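Local coordinates for protein fuculose-1-phosphate aldolase (Glaciozyma antarctica, PDB 4XXF) that belongs to the class II aldolase/adducin family, assembles as a four-chain protein and holds a zinc ion between histidine side chains, at residues Ala28-Phe33 / Leu64-Met69; Val59-Leu64 / Glu89-Val94. All coordinates share one frame; numbering follows the deposited sequence.

Contact 1. Residues Ala28-Phe33 / Leu64-Met69; sequences AAIRIF and LAFRLM
The backbone carbonyl oxygen of M69 is gripped side-on by one arginine: R31 NE reaches M69 O at 2.9 Å, and R31 NH2 meets the same M69 O at 3.0 Å. This joins helix 15-36 of the class II aldolase/adducin fold to the loop between strands 56-59 and 75-78, where residues 66-68 make a short 3-10 turn. M69 O lies close to the guanidinium plane; NE approaches it in the carbonyl plane, on a lone pair, whereas NH2 stands above that plane. Arginine suits the place because its flat, many-handed end can serve a turn's carbonyl while its NH1 forms a salt bridge with E255 and a hydrogen bond to Q252. R67 O sits over one face of the R31 guanidinium, 3.0 Å from R31 CZ, without a hydrogen bond. R67 NH1 comes within 3.3 Å of R31 NH1, and both reach E255, whose carboxylate probably offsets the two positive charges.

Beside this polar grip the packing is apolar. With I30 CG1 beside the backbone N (chi1 -67°), CG2 lies opposite that nitrogen and meets F66 CG, the two side chains crossing at about a right angle; the branched isoleucine also touches M69 through CG2 and CD1. Strand 45-49 adds L46 against I30, F33 and F66. At the rim of the F66 ring, close to its plane, F33 CB lies 3.9 Å from F66 CD2.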
loop_
_atom_site.group_PDB
_atom_site.type_symbol
_atom_site.label_atom_id
_atom_site.label_comp_id
_atom_site.label_asym_id
_atom_site.label_seq_id
_atom_site.Cartn_x
_atom_site.Cartn_y
_atom_site.Cartn_z
ATOM N N ALA A 28 5.809 -19.230 -11.342
ATOM C CA ALA A 28 6.188 -18.567 -10.096
ATOM C C ALA A 28 6.513 -17.098 -10.357
ATOM O O ALA A 28 6.135 -16.222 -9.583
ATOM C CB ALA A 28 7.367 -19.274 -9.450
ATOM N N ALA A 29 7.207 -16.820 -11.453
ATOM C CA ALA A 29 7.564 -15.444 -11.800
ATOM C C ALA A 29 6.317 -14.595 -12.064
ATOM O O ALA A 29 6.204 -13.461 -11.580
ATOM C CB ALA A 29 8.485 -15.419 -13.006
ATOM N N ILE A 30 5.379 -15.149 -12.818
ATOM C CA ILE A 30 4.126 -14.471 -13.113
ATOM C C ILE A 30 3.348 -14.217 -11.816
ATOM O O ILE A 30 2.800 -13.122 -11.595
ATOM C CB ILE A 30 3.317 -15.298 -14.101
ATOM C CG1 ILE A 30 4.033 -15.324 -15.459
ATOM C CG2 ILE A 30 1.914 -14.739 -14.220
ATOM C CD1 ILE A 30 3.585 -16.460 -16.391
ATOM N N ARG A 31 3.331 -15.213 -10.930
ATOM C CA ARG A 31 2.686 -15.055 -9.622
ATOM C C ARG A 31 3.371 -13.978 -8.763
ATOM O O ARG A 31 2.696 -13.239 -8.016
ATOM C CB ARG A 31 2.660 -16.393 -8.874
ATOM C CG ARG A 31 1.656 -17.388 -9.462
ATOM C CD ARG A 31 0.260 -17.183 -8.865
ATOM N NE ARG A 31 -0.666 -18.212 -9.327
ATOM C CZ ARG A 31 -1.608 -18.769 -8.580
ATOM N NH1 ARG A 31 -1.746 -18.433 -7.309
ATOM N NH2 ARG A 31 -2.386 -19.704 -9.098
ATOM N N ILE A 32 4.693 -13.870 -8.855
ATOM C CA ILE A 32 5.406 -12.804 -8.159
ATOM C C ILE A 32 4.965 -11.444 -8.695
ATOM O O ILE A 32 4.711 -10.512 -7.923
ATOM C CB ILE A 32 6.948 -12.955 -8.297
ATOM C CG1 ILE A 32 7.454 -14.104 -7.427
ATOM C CG2 ILE A 32 7.663 -11.637 -7.972
ATOM C CD1 ILE A 32 8.813 -14.643 -7.847
ATOM N N PHE A 33 4.875 -11.312 -10.013
ATOM C CA PHE A 33 4.417 -10.044 -10.599
ATOM C C PHE A 33 3.035 -9.662 -10.073
ATOM O O PHE A 33 2.817 -8.507 -9.710
ATOM C CB PHE A 33 4.417 -10.119 -12.131
ATOM C CG PHE A 33 5.747 -9.772 -12.759
ATOM C CD1 PHE A 33 6.930 -10.320 -12.277
ATOM C CD2 PHE A 33 5.817 -8.897 -13.831
ATOM C CE1 PHE A 33 8.173 -10.006 -12.859
ATOM C CE2 PHE A 33 7.038 -8.572 -14.412
ATOM C CZ PHE A 33 8.226 -9.137 -13.935
ATOM N N LEU A 64 -5.557 -14.053 -19.043
ATOM C CA LEU A 64 -5.629 -14.738 -17.754
ATOM C C LEU A 64 -4.897 -13.935 -16.672
ATOM O O LEU A 64 -3.749 -13.522 -16.851
ATOM C CB LEU A 64 -5.033 -16.145 -17.854
ATOM C CG LEU A 64 -5.053 -16.960 -16.560
ATOM C CD1 LEU A 64 -6.464 -17.208 -16.072
ATOM C CD2 LEU A 64 -4.347 -18.271 -16.790
ATOM N N ALA A 65 -5.559 -13.708 -15.544
ATOM C CA ALA A 65 -4.964 -12.970 -14.443
ATOM C C ALA A 65 -3.656 -13.608 -14.006
ATOM O O ALA A 65 -3.584 -14.823 -13.779
ATOM C CB ALA A 65 -5.911 -12.920 -13.269
ATOM N N PHE A 66 -2.621 -12.786 -13.837
ATOM C CA PHE A 66 -1.341 -13.288 -13.334
ATOM C C PHE A 66 -1.524 -13.990 -11.979
ATOM O O PHE A 66 -0.866 -15.002 -11.703
ATOM C CB PHE A 66 -0.322 -12.158 -13.185
ATOM C CG PHE A 66 0.275 -11.659 -14.481
ATOM C CD1 PHE A 66 -0.260 -11.980 -15.721
ATOM C CD2 PHE A 66 1.397 -10.850 -14.432
ATOM C CE1 PHE A 66 0.322 -11.491 -16.890
ATOM C CE2 PHE A 66 1.985 -10.357 -15.590
ATOM C CZ PHE A 66 1.444 -10.676 -16.822
ATOM N N ARG A 67 -2.416 -13.459 -11.141
ATOM C CA ARG A 67 -2.700 -13.996 -9.813
ATOM C C ARG A 67 -3.211 -15.435 -9.842
ATOM O O ARG A 67 -3.105 -16.144 -8.846
ATOM C CB ARG A 67 -3.725 -13.070 -9.124
ATOM C CG ARG A 67 -4.330 -13.574 -7.814
ATOM C CD ARG A 67 -3.260 -13.721 -6.739
ATOM N NE ARG A 67 -3.816 -14.121 -5.450
ATOM C CZ ARG A 67 -4.131 -15.370 -5.129
ATOM N NH1 ARG A 67 -3.975 -16.349 -6.005
ATOM N NH2 ARG A 67 -4.614 -15.639 -3.922
ATOM N N LEU A 68 -3.771 -15.858 -10.973
ATOM C CA LEU A 68 -4.348 -17.194 -11.093
ATOM C C LEU A 68 -3.547 -18.114 -12.009
ATOM O O LEU A 68 -3.993 -19.223 -12.299
ATOM C CB LEU A 68 -5.789 -17.096 -11.604
ATOM C CG LEU A 68 -6.682 -16.187 -10.752
ATOM C CD1 LEU A 68 -8.041 -16.001 -11.423
ATOM C CD2 LEU A 68 -6.867 -16.726 -9.327
ATOM N N MET A 69 -2.365 -17.679 -12.448
ATOM C CA MET A 69 -1.560 -18.464 -13.385
ATOM C C MET A 69 -1.219 -19.830 -12.805
ATOM O O MET A 69 -0.848 -19.935 -11.640
ATOM C CB MET A 69 -0.273 -17.710 -13.723
ATOM C CG MET A 69 0.471 -18.231 -14.956
ATOM S SD MET A 69 -0.490 -18.045 -16.495
ATOM C CE MET A 69 -1.136 -16.372 -16.343
#

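Contact 2. Residues Val59-Leu64 / Glu89-Val94; sequences VNPFGL and EGRRIV
A type II beta turn, P61 to L64, forms the center of this contact, and the loop leading into helix 96-108 lies against it. F62 N donates a nearly straight bond to I93 O (2.9 Å, 173°), tilted from the carbonyl plane. I93 O also receives a CA-H...O contact from P61 CA.

The carbonyl of F62 is taken by R91, whose NH1 lies 3.0 Å from F62 O, on a lone pair and with the oxygen near the guanidinium plane. R91 runs extended from the backbone and then bends at chi3 (-67°), bringing its guanidinium beside the turn, with G63 O and L64 N over one face. G63, at the third position, has the positive phi (95°) that a type II turn needs there and that glycine adopts readily. The compact P61 ring presents CB to R91 O at 3.4 Å and crosses the R91 side chain at about a right angle.

In this class II aldolase/adducin fold the turn follows strand 56-59, and V59 CG1 meets V94 CG2 at 4.0 Å, both valines also packing on I75 of the neighbouring strand. A second subunit reaches the turn: its Q246 NE2 bonds to G63 O, and its F239 ring meets F62 edge-to-face.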
loop_
_atom_site.group_PDB
_atom_site.type_symbol
_atom_site.label_atom_id
_atom_site.label_comp_id
_atom_site.label_asym_id
_atom_site.label_seq_id
_atom_site.Cartn_x
_atom_site.Cartn_y
_atom_site.Cartn_z
ATOM N N VAL A 59 4.768 -19.013 -22.651
ATOM C CA VAL A 59 4.287 -17.672 -22.345
ATOM C C VAL A 59 2.935 -17.776 -21.659
ATOM O O VAL A 59 2.222 -18.773 -21.799
ATOM C CB VAL A 59 4.200 -16.805 -23.643
ATOM C CG1 VAL A 59 3.191 -17.382 -24.601
ATOM C CG2 VAL A 59 3.877 -15.340 -23.347
ATOM N N ASN A 60 2.588 -16.748 -20.895
ATOM C CA ASN A 60 1.243 -16.637 -20.342
ATOM C C ASN A 60 0.198 -16.437 -21.434
ATOM O O ASN A 60 0.458 -15.753 -22.425
ATOM C CB ASN A 60 1.190 -15.483 -19.343
ATOM C CG ASN A 60 1.667 -14.173 -19.935
ATOM O OD1 ASN A 60 2.831 -14.024 -20.322
ATOM N ND2 ASN A 60 0.766 -13.198 -19.995
ATOM N N PRO A 61 -0.978 -17.073 -21.279
ATOM C CA PRO A 61 -2.042 -16.938 -22.277
ATOM C C PRO A 61 -2.785 -15.616 -22.107
ATOM O O PRO A 61 -2.978 -15.154 -20.981
ATOM C CB PRO A 61 -2.947 -18.133 -21.988
ATOM C CG PRO A 61 -2.788 -18.349 -20.505
ATOM C CD PRO A 61 -1.333 -18.039 -20.219
ATOM N N PHE A 62 -3.189 -15.017 -23.212
ATOM C CA PHE A 62 -3.767 -13.678 -23.213
ATOM C C PHE A 62 -5.039 -13.598 -22.375
ATOM O O PHE A 62 -5.971 -14.367 -22.573
ATOM C CB PHE A 62 -4.048 -13.273 -24.668
ATOM C CG PHE A 62 -4.178 -11.782 -24.911
ATOM C CD1 PHE A 62 -3.705 -10.834 -24.013
ATOM C CD2 PHE A 62 -4.769 -11.341 -26.087
ATOM C CE1 PHE A 62 -3.833 -9.475 -24.288
ATOM C CE2 PHE A 62 -4.894 -9.994 -26.362
ATOM C CZ PHE A 62 -4.431 -9.061 -25.457
ATOM N N GLY A 63 -5.068 -12.659 -21.436
ATOM C CA GLY A 63 -6.278 -12.384 -20.677
ATOM C C GLY A 63 -6.418 -13.084 -19.335
ATOM O O GLY A 63 -7.330 -12.769 -18.577
ATOM N N LEU A 64 -5.557 -14.053 -19.043
ATOM C CA LEU A 64 -5.629 -14.738 -17.754
ATOM C C LEU A 64 -4.897 -13.935 -16.672
ATOM O O LEU A 64 -3.749 -13.522 -16.851
ATOM C CB LEU A 64 -5.033 -16.145 -17.854
ATOM C CG LEU A 64 -5.053 -16.960 -16.560
ATOM C CD1 LEU A 64 -6.464 -17.208 -16.072
ATOM C CD2 LEU A 64 -4.347 -18.271 -16.790
ATOM N N GLU A 89 -8.353 -25.341 -23.211
ATOM C CA GLU A 89 -9.449 -25.086 -24.140
ATOM C C GLU A 89 -10.085 -23.732 -23.857
ATOM O O GLU A 89 -10.492 -23.461 -22.727
ATOM C CB GLU A 89 -10.503 -26.190 -24.010
ATOM C CG GLU A 89 -11.596 -26.236 -25.090
ATOM C CD GLU A 89 -11.056 -26.304 -26.512
ATOM O OE1 GLU A 89 -9.912 -26.775 -26.704
ATOM O OE2 GLU A 89 -11.790 -25.903 -27.443
ATOM N N GLY A 90 -10.162 -22.877 -24.872
ATOM C CA GLY A 90 -10.804 -21.585 -24.707
ATOM C C GLY A 90 -9.833 -20.432 -24.510
ATOM O O GLY A 90 -10.217 -19.273 -24.661
ATOM N N ARG A 91 -8.577 -20.721 -24.178
ATOM C CA ARG A 91 -7.589 -19.651 -24.038
ATOM C C ARG A 91 -6.217 -20.095 -24.527
ATOM O O ARG A 91 -5.199 -19.891 -23.876
ATOM C CB ARG A 91 -7.505 -19.155 -22.586
ATOM C CG ARG A 91 -6.968 -17.725 -22.472
ATOM C CD ARG A 91 -6.671 -17.293 -21.039
ATOM N NE ARG A 91 -7.882 -17.175 -20.228
ATOM C CZ ARG A 91 -8.693 -16.118 -20.244
ATOM N NH1 ARG A 91 -8.416 -15.081 -21.020
ATOM N NH2 ARG A 91 -9.776 -16.099 -19.481
ATOM N N ARG A 92 -6.201 -20.718 -25.695
ATOM C CA ARG A 92 -4.947 -21.012 -26.371
ATOM C C ARG A 92 -4.657 -19.866 -27.324
ATOM O O ARG A 92 -4.661 -20.018 -28.548
ATOM C CB ARG A 92 -5.026 -22.365 -27.076
ATOM C CG ARG A 92 -5.010 -23.494 -26.062
ATOM C CD ARG A 92 -5.363 -24.847 -26.629
ATOM N NE ARG A 92 -5.222 -25.842 -25.571
ATOM C CZ ARG A 92 -5.977 -26.921 -25.437
ATOM N NH1 ARG A 92 -6.944 -27.176 -26.308
ATOM N NH2 ARG A 92 -5.758 -27.753 -24.426
ATOM N N ILE A 93 -4.410 -18.709 -26.713
ATOM C CA ILE A 93 -4.230 -17.462 -27.441
ATOM C C ILE A 93 -3.095 -16.650 -26.848
ATOM O O ILE A 93 -2.894 -16.622 -25.636
ATOM C CB ILE A 93 -5.517 -16.600 -27.443
ATOM C CG1 ILE A 93 -6.039 -16.399 -26.016
ATOM C CG2 ILE A 93 -6.582 -17.228 -28.320
ATOM C CD1 ILE A 93 -7.138 -15.353 -25.919
ATOM N N VAL A 94 -2.337 -15.998 -27.721
ATOM C CA VAL A 94 -1.229 -15.155 -27.307
ATOM C C VAL A 94 -1.520 -13.715 -27.719
ATOM O O VAL A 94 -2.157 -13.468 -28.742
ATOM C CB VAL A 94 0.120 -15.642 -27.921
ATOM C CG1 VAL A 94 0.159 -15.419 -29.438
ATOM C CG2 VAL A 94 1.305 -14.967 -27.245
#

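How the contacts relate
Contacts 1 and 2 share L64 and use neighbouring parts of the loop between strands 56-59 and 75-78: contact 2 fastens its beginning to 89-94, and contact 1 fastens its next part to helix 15-36. Their centres are 13 Å apart, yet they touch directly. M69 SD packs on P61 CD at 3.8 Å, while N60 is met by F66 CE1 at its ND2 (3.6 Å) and by I30 CD1 at its CB (3.9 Å). The side chains of F66 and F62 each lie about 10 Å from a bound zinc ion; in this protein zinc is held by H117, H119 and H181. Q246 of the second subunit bonds to A65 N and G63 O, linking both contacts to that subunit.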